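Local coordinates for protein N-acetylmuramoyl-l-alanine amidase (PDB 3NE8) that probably cleaves the amide bond between N-acetylmuramic acid and L-alanine in peptidoglycan, as a zinc-dependent cell-wall-remodelling amidase of the kind required for bacterial cell division, at residues Leu9-Gly14 and Val51-Asp56; Phe78-Ala83 and Ser186-Ile191; Ile26-Val31 and His82-Asp87. One frame throughout, in Å; residues are numbered along the deposited sequence. Where two conformers were deposited one is given.

Interaction 1 of 3, residues Leu9-Gly14 and Val51-Asp56. With ZN (zinc ion), chain B.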
# COMPACT_ATOMS: atom_id res chain seq x y z
N LEU A 9 15.32 -0.80 14.00
CA LEU A 9 15.94 -2.00 13.46
C LEU A 9 16.30 -2.94 14.59
O LEU A 9 16.89 -2.52 15.59
CB LEU A 9 17.20 -1.66 12.67
CG LEU A 9 17.03 -0.60 11.59
CD1 LEU A 9 18.35 -0.32 10.89
CD2 LEU A 9 15.97 -1.00 10.57
N ASP A 10 15.97 -4.21 14.42
CA ASP A 10 16.22 -5.23 15.42
C ASP A 10 17.20 -6.26 14.90
O ASP A 10 16.83 -7.15 14.13
CB ASP A 10 14.90 -5.93 15.79
CG ASP A 10 15.11 -7.09 16.73
OD1 ASP A 10 15.81 -6.89 17.74
OD2 ASP A 10 14.60 -8.21 16.46
N PRO A 11 18.48 -6.16 15.31
CA PRO A 11 19.43 -7.20 14.91
C PRO A 11 19.13 -8.50 15.66
O PRO A 11 19.26 -8.56 16.89
CB PRO A 11 20.80 -6.63 15.33
CG PRO A 11 20.56 -5.19 15.68
CD PRO A 11 19.12 -5.10 16.11
N GLY A 12 18.68 -9.52 14.94
CA GLY A 12 18.29 -10.77 15.58
C GLY A 12 19.38 -11.35 16.46
O GLY A 12 20.58 -11.23 16.18
N HIS A 13 18.95 -12.01 17.54
CA HIS A 13 19.84 -12.74 18.44
C HIS A 13 20.75 -11.77 19.18
O HIS A 13 20.38 -10.61 19.34
CB HIS A 13 20.56 -13.87 17.69
CG HIS A 13 19.61 -14.65 16.85
ND1 HIS A 13 18.76 -15.60 17.38
CD2 HIS A 13 19.26 -14.52 15.55
CE1 HIS A 13 17.96 -16.05 16.43
NE2 HIS A 13 18.24 -15.41 15.31
N GLY A 14 21.87 -12.25 19.71
CA GLY A 14 22.74 -11.41 20.52
C GLY A 14 23.13 -12.06 21.84
O GLY A 14 22.37 -12.83 22.43
N VAL A 51 16.54 6.80 13.07
CA VAL A 51 16.74 5.37 13.24
C VAL A 51 17.21 5.04 14.63
O VAL A 51 18.06 5.74 15.19
CB VAL A 51 17.84 4.87 12.28
CG1 VAL A 51 18.02 3.36 12.40
CG2 VAL A 51 17.53 5.27 10.86
N ALA A 52 16.69 3.96 15.20
CA ALA A 52 17.23 3.41 16.43
C ALA A 52 17.36 1.90 16.26
O ALA A 52 16.62 1.29 15.48
CB ALA A 52 16.35 3.73 17.62
N LEU A 53 18.31 1.31 16.97
CA LEU A 53 18.48 -0.14 17.01
C LEU A 53 18.01 -0.68 18.37
O LEU A 53 18.20 -0.01 19.40
CB LEU A 53 19.95 -0.50 16.78
CG LEU A 53 20.40 -0.73 15.34
CD1 LEU A 53 20.13 0.49 14.44
CD2 LEU A 53 21.87 -1.11 15.29
N THR A 54 17.42 -1.87 18.39
CA THR A 54 17.07 -2.50 19.66
C THR A 54 18.32 -2.79 20.50
O THR A 54 18.27 -2.71 21.73
CB THR A 54 16.27 -3.79 19.46
OG1 THR A 54 17.04 -4.66 18.63
CG2 THR A 54 14.91 -3.50 18.81
N ARG A 55 19.40 -3.19 19.84
CA ARG A 55 20.71 -3.34 20.45
C ARG A 55 21.74 -2.81 19.47
O ARG A 55 21.60 -2.99 18.26
CB ARG A 55 21.03 -4.80 20.78
CG ARG A 55 21.20 -5.71 19.55
CD ARG A 55 21.44 -7.15 19.95
NE ARG A 55 21.55 -8.07 18.82
CZ ARG A 55 22.69 -8.47 18.27
NH1 ARG A 55 23.85 -8.00 18.72
NH2 ARG A 55 22.69 -9.35 17.28
N ASP A 56 22.75 -2.14 20.01
CA ASP A 56 23.90 -1.70 19.22
C ASP A 56 25.18 -2.22 19.88
O ASP A 56 26.20 -1.53 19.94
CB ASP A 56 23.92 -0.19 19.05
CG ASP A 56 24.79 0.26 17.89
OD1 ASP A 56 25.07 1.46 17.81
OD2 ASP A 56 25.21 -0.60 17.07
ZN ZN B . 17.24 -15.64 13.41

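Interaction 2 of 3, residues Phe78-Ala83 and Ser186-Ile191. With ZN (zinc ion), chain B.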
# COMPACT_ATOMS: atom_id res chain seq x y z
N PHE A 78 9.12 -1.21 12.10
CA PHE A 78 10.00 -2.09 12.85
C PHE A 78 10.46 -3.20 11.91
O PHE A 78 9.63 -3.86 11.27
CB PHE A 78 9.25 -2.68 14.04
CG PHE A 78 10.04 -3.68 14.84
CD1 PHE A 78 11.05 -3.27 15.70
CD2 PHE A 78 9.77 -5.04 14.74
CE1 PHE A 78 11.76 -4.19 16.47
CE2 PHE A 78 10.49 -5.96 15.48
CZ PHE A 78 11.49 -5.53 16.36
N ILE A 79 11.77 -3.41 11.81
CA ILE A 79 12.35 -4.42 10.94
C ILE A 79 13.28 -5.31 11.75
O ILE A 79 14.28 -4.84 12.29
CB ILE A 79 13.15 -3.78 9.78
CG1 ILE A 79 12.27 -2.81 8.97
CG2 ILE A 79 13.73 -4.86 8.89
CD1 ILE A 79 13.03 -2.03 7.92
N SER A 80 12.94 -6.59 11.85
CA SER A 80 13.80 -7.55 12.52
C SER A 80 14.64 -8.26 11.47
O SER A 80 14.11 -8.77 10.47
CB SER A 80 12.97 -8.56 13.31
OG SER A 80 13.79 -9.38 14.14
N ILE A 81 15.95 -8.28 11.70
CA ILE A 81 16.93 -8.72 10.71
C ILE A 81 17.53 -10.05 11.13
O ILE A 81 18.04 -10.18 12.25
CB ILE A 81 18.04 -7.66 10.60
CG1 ILE A 81 17.46 -6.33 10.10
CG2 ILE A 81 19.20 -8.14 9.73
CD1 ILE A 81 18.27 -5.11 10.46
N HIS A 82 17.47 -11.04 10.23
CA HIS A 82 17.86 -12.42 10.50
C HIS A 82 18.67 -13.04 9.38
O HIS A 82 18.67 -12.54 8.25
CB HIS A 82 16.62 -13.26 10.80
CG HIS A 82 16.03 -12.93 12.13
ND1 HIS A 82 16.30 -13.67 13.26
CD2 HIS A 82 15.29 -11.88 12.54
CE1 HIS A 82 15.72 -13.11 14.30
NE2 HIS A 82 15.10 -12.02 13.89
N ALA A 83 19.37 -14.12 9.72
CA ALA A 83 20.07 -14.95 8.74
C ALA A 83 20.10 -16.38 9.28
O ALA A 83 21.12 -16.88 9.74
CB ALA A 83 21.48 -14.42 8.50
N SER A 186 5.44 -4.10 11.16
CA SER A 186 6.59 -4.93 11.48
C SER A 186 6.82 -6.00 10.44
O SER A 186 5.86 -6.68 10.02
CB SER A 186 6.38 -5.62 12.84
OG SER A 186 6.24 -4.69 13.90
N VAL A 187 8.07 -6.17 10.03
CA VAL A 187 8.45 -7.29 9.17
C VAL A 187 9.72 -7.93 9.69
O VAL A 187 10.52 -7.29 10.40
CB VAL A 187 8.66 -6.86 7.69
CG1 VAL A 187 7.40 -6.21 7.12
CG2 VAL A 187 9.87 -5.93 7.54
N LEU A 188 9.93 -9.18 9.32
CA LEU A 188 11.16 -9.89 9.60
C LEU A 188 11.82 -10.19 8.26
O LEU A 188 11.22 -10.82 7.38
CB LEU A 188 10.88 -11.18 10.38
CG LEU A 188 12.09 -11.99 10.84
CD1 LEU A 188 11.76 -12.75 12.12
CD2 LEU A 188 12.60 -12.93 9.77
N ILE A 189 13.05 -9.72 8.08
CA ILE A 189 13.76 -9.93 6.83
C ILE A 189 14.88 -10.92 7.03
O ILE A 189 15.74 -10.73 7.90
CB ILE A 189 14.34 -8.63 6.27
CG1 ILE A 189 13.21 -7.63 6.01
CG2 ILE A 189 15.13 -8.90 4.98
CD1 ILE A 189 13.67 -6.30 5.43
N GLU A 190 14.84 -12.02 6.28
CA GLU A 190 15.98 -12.92 6.20
C GLU A 190 16.87 -12.38 5.10
O GLU A 190 16.47 -12.35 3.94
CB GLU A 190 15.55 -14.35 5.86
CG GLU A 190 14.71 -15.01 6.93
CD GLU A 190 15.49 -15.46 8.15
OE1 GLU A 190 16.74 -15.43 8.14
OE2 GLU A 190 14.83 -15.86 9.14
N ILE A 191 18.05 -11.89 5.46
CA ILE A 191 18.87 -11.36 4.40
C ILE A 191 19.43 -12.51 3.56
O ILE A 191 19.69 -12.31 2.37
CB ILE A 191 19.94 -10.42 4.89
CG1 ILE A 191 20.82 -11.14 5.90
CG2 ILE A 191 19.29 -9.18 5.50
CD1 ILE A 191 22.06 -10.38 6.29
ZN ZN B . 17.24 -15.64 13.41

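Interaction 3 of 3, residues Ile26-Val31 and His82-Asp87. With ZN (zinc ion), chain B.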
# COMPACT_ATOMS: atom_id res chain seq x y z
N ILE A 26 31.09 -18.04 10.94
CA ILE A 26 30.37 -16.78 11.09
C ILE A 26 29.03 -17.00 11.81
O ILE A 26 28.32 -17.97 11.55
CB ILE A 26 30.17 -16.10 9.72
CG1 ILE A 26 29.65 -14.67 9.90
CG2 ILE A 26 29.24 -16.93 8.83
CD1 ILE A 26 29.75 -13.84 8.63
N LEU A 27 28.70 -16.08 12.72
CA LEU A 27 27.48 -16.19 13.53
C LEU A 27 26.40 -15.22 13.10
O LEU A 27 26.67 -14.04 12.85
CB LEU A 27 27.80 -15.93 15.00
CG LEU A 27 28.69 -16.94 15.72
CD1 LEU A 27 28.91 -16.50 17.17
CD2 LEU A 27 28.04 -18.31 15.68
N GLU A 28 25.17 -15.72 13.06
CA GLU A 28 24.03 -14.89 12.74
C GLU A 28 23.99 -13.61 13.58
O GLU A 28 23.75 -12.53 13.04
CB GLU A 28 22.73 -15.69 12.93
CG GLU A 28 21.49 -14.90 12.58
CD GLU A 28 20.23 -15.69 12.78
OE1 GLU A 28 20.29 -16.82 13.31
OE2 GLU A 28 19.16 -15.15 12.42
N LYS A 29 24.25 -13.70 14.88
CA LYS A 29 24.14 -12.51 15.72
C LYS A 29 25.10 -11.41 15.28
O LYS A 29 24.81 -10.23 15.48
CB LYS A 29 24.37 -12.85 17.20
CG LYS A 29 25.79 -13.26 17.57
CD LYS A 29 26.00 -13.18 19.08
CE LYS A 29 27.38 -13.67 19.49
NZ LYS A 29 27.60 -13.43 20.95
N ASP A 30 26.23 -11.79 14.70
CA ASP A 30 27.18 -10.79 14.23
C ASP A 30 26.79 -10.23 12.86
O ASP A 30 26.94 -9.03 12.60
CB ASP A 30 28.60 -11.35 14.20
CG ASP A 30 29.11 -11.73 15.59
OD1 ASP A 30 28.78 -11.03 16.57
OD2 ASP A 30 29.84 -12.74 15.70
N VAL A 31 26.29 -11.09 11.99
CA VAL A 31 25.82 -10.67 10.68
C VAL A 31 24.64 -9.71 10.81
O VAL A 31 24.57 -8.70 10.10
CB VAL A 31 25.39 -11.89 9.82
CG1 VAL A 31 24.66 -11.45 8.55
CG2 VAL A 31 26.58 -12.76 9.49
N HIS A 82 17.47 -11.04 10.23
CA HIS A 82 17.86 -12.42 10.50
C HIS A 82 18.67 -13.04 9.38
O HIS A 82 18.67 -12.54 8.25
CB HIS A 82 16.62 -13.26 10.80
CG HIS A 82 16.03 -12.93 12.13
ND1 HIS A 82 16.30 -13.67 13.26
CD2 HIS A 82 15.29 -11.88 12.54
CE1 HIS A 82 15.72 -13.11 14.30
NE2 HIS A 82 15.10 -12.02 13.89
N ALA A 83 19.37 -14.12 9.72
CA ALA A 83 20.07 -14.95 8.74
C ALA A 83 20.10 -16.38 9.28
O ALA A 83 21.12 -16.88 9.74
CB ALA A 83 21.48 -14.42 8.50
N ASP A 84 18.94 -17.03 9.23
CA ASP A 84 18.72 -18.27 9.96
C ASP A 84 19.11 -19.52 9.20
O ASP A 84 19.43 -19.50 8.02
CB ASP A 84 17.25 -18.36 10.34
CG ASP A 84 16.90 -17.40 11.45
OD1 ASP A 84 17.43 -17.59 12.56
OD2 ASP A 84 16.13 -16.44 11.21
N THR A 85 19.11 -20.63 9.93
CA THR A 85 19.18 -21.94 9.32
C THR A 85 17.75 -22.43 9.12
O THR A 85 16.93 -22.31 10.03
CB THR A 85 19.94 -22.94 10.21
OG1 THR A 85 21.34 -22.70 10.10
CG2 THR A 85 19.64 -24.37 9.78
N ILE A 86 17.45 -22.95 7.93
CA ILE A 86 16.13 -23.53 7.69
C ILE A 86 16.29 -25.01 7.40
O ILE A 86 17.41 -25.48 7.16
CB ILE A 86 15.32 -22.81 6.57
CG1 ILE A 86 16.19 -22.53 5.34
CG2 ILE A 86 14.71 -21.51 7.09
CD1 ILE A 86 15.43 -21.87 4.20
N ASP A 87 15.19 -25.74 7.43
CA ASP A 87 15.24 -27.20 7.41
C ASP A 87 15.82 -27.75 6.11
O ASP A 87 16.51 -28.77 6.10
CB ASP A 87 13.85 -27.78 7.69
CG ASP A 87 13.30 -27.33 9.04
OD1 ASP A 87 14.08 -26.82 9.87
OD2 ASP A 87 12.08 -27.49 9.26
ZN ZN B . 17.24 -15.64 13.41

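Interaction 1 of 3, residues Leu9-Gly14 and Val51-Asp56
Arg-55 reaches along the end of strand 5-11 with its chain extended from CG to NE, and its guanidinium is sandwiched between Pro-11 and Gly-14. Pro-11 CB lies over one face; Gly-14 CA covers the centre of the other, 3.7 Å from Arg-55 CZ. Two carbonyls of segment 9-14 hold the group: Arg-55 NE donates to Pro-11 O (3.0 Å), which is tilted from the guanidinium plane, and Arg-55 NH2 to Gly-12 O (3.0 Å), which lies in it. Both nitrogens stand above the carbonyl planes they meet; Lys-29 O on helix 28-45 is a further partner of NH2. One residue earlier, Thr-54 OG1 donates to the anti lone pair of Asp-10 OD1 at 2.7 Å. Arg-66 and Ser-80 hold the same carboxylate. Backbone bonds from Leu-9 N to Ala-52 O and from Thr-54 N to Leu-9 O join the parallel strands, while Leu-9 CD1 packs on Val-51 CG1 (4.0 Å). His-13, its ND1 bonded to Asp-17, binds zinc through NE2. Strands 5-11 and 49-53 are the two parallel strands of a beta-alpha-beta unit connected through helix 28-45, and the loop after the first strand carries His-13 to the metal.

Interaction 2 of 3, residues Phe78-Ala83 and Ser186-Ile191
Strands 78-82 and 186-190 run parallel, their axes 4.7 Å apart and 21° from alignment, paired from Phe-78 with Ser-186 to His-82 with Glu-190. Five backbone bonds alternate between them, from Val-187 N to Phe-78 O at one end to Ile-191 N and His-82 O at the other; the shortest joins Ile-189 N to Ser-80 O (2.8 Å). On one face Ile-79 lies beside Val-187, and Ile-79 CG2 meets Ile-189 CD1 at 3.7 Å, against helix 206-227. Ile-81 faces helix 28-45. These are inner strands of the mixed sheet in this alpha/beta zinc amidase fold, with 5-11 flanking one and the antiparallel 94-99 the other. The face with Phe-78, Ser-80, His-82, Leu-188 and Glu-190 holds the polar groups. His-82 ND1 binds zinc at 2.2 Å. In the ring plane His-82 NE2 donates to Ser-80 OG (3.0 Å), a bent bond (132°) that, with the zinc bond, would restrain the imidazole; Asp-10 OD2 holds that hydroxyl in turn. Leu-188 crosses His-82 at about a right angle, Leu-188 CG 3.6 Å from His-82 CD2. The Glu-190 chain bends at chi2, bringing Glu-190 OE1 to 3.4 Å from His-82 CB, where it accepts from Asp-84 N. At the N-terminal end of the pair, Ser-186 OG, bonded to Val-184 O, touches Phe-78 CD2 at 3.6 Å.

Interaction 3 of 3, residues Ile26-Val31 and His82-Asp87
Glu-28 and Asp-84 meet at the zinc ion. The site has the His/Glu/His core of this amidase family, here His-13, Glu-28 and His-82, to which Asp-84 and Glu-115 are added; Glu-115, on helix 106-116, is consistent with a closed state of a conformational switch. Glu-28 OE2 binds zinc at 2.2 Å. Asp-84 chelates unevenly, OD1 at 2.1 Å and OD2 at 2.6 Å from zinc, and the carboxylates of Glu-28 and Asp-84 stand almost perpendicular, their planes 85° apart. Outside this shell, Ala-83 N donates to Glu-28 OE2 at 2.9 Å, a nearly straight bond arriving from above the carboxylate plane, so one oxygen is gripped by both metal and backbone. Ala-20 N holds the other oxygen, OE1, and together these bonds restrain the carboxylate's rotation. Glu-28 stands in the first turn of helix 28-45, and its fully extended chain (chi1 -179°, chi2 -179°) carries the acid across to the metal. Next to the acid, Ala-83 CB touches Glu-28 CG at 4.1 Å and Val-31 CG1 at 4.4 Å. At the helix start, N-cap Leu-27 offers its O to both Asp-30 N and Val-31 N. Ala-83 O, buried without a polar partner in the model, lies 3.5 Å from Glu-28 CG.

All three interactions reach the same zinc ion. Interactions 1 and 2, with centres about 10 Å apart, belong to one sheet, in which strands 5-11 and 77-82 are neighbours. The centre of interaction 3 is about 14 Å from that of interaction 1 and about 12 Å from that of interaction 2. Along the chain, interaction 1 closes before interaction 2 opens. The segments of interactions 1 and 3 alternate, because helix 28-45 links the two strands of interaction 1; interactions 2 and 3 share His-82 and Ala-83. The three contacts thus bring His-13, Glu-28, His-82 and Asp-84 together at the C-terminal ends of the parallel strands; Glu-115 comes from outside them.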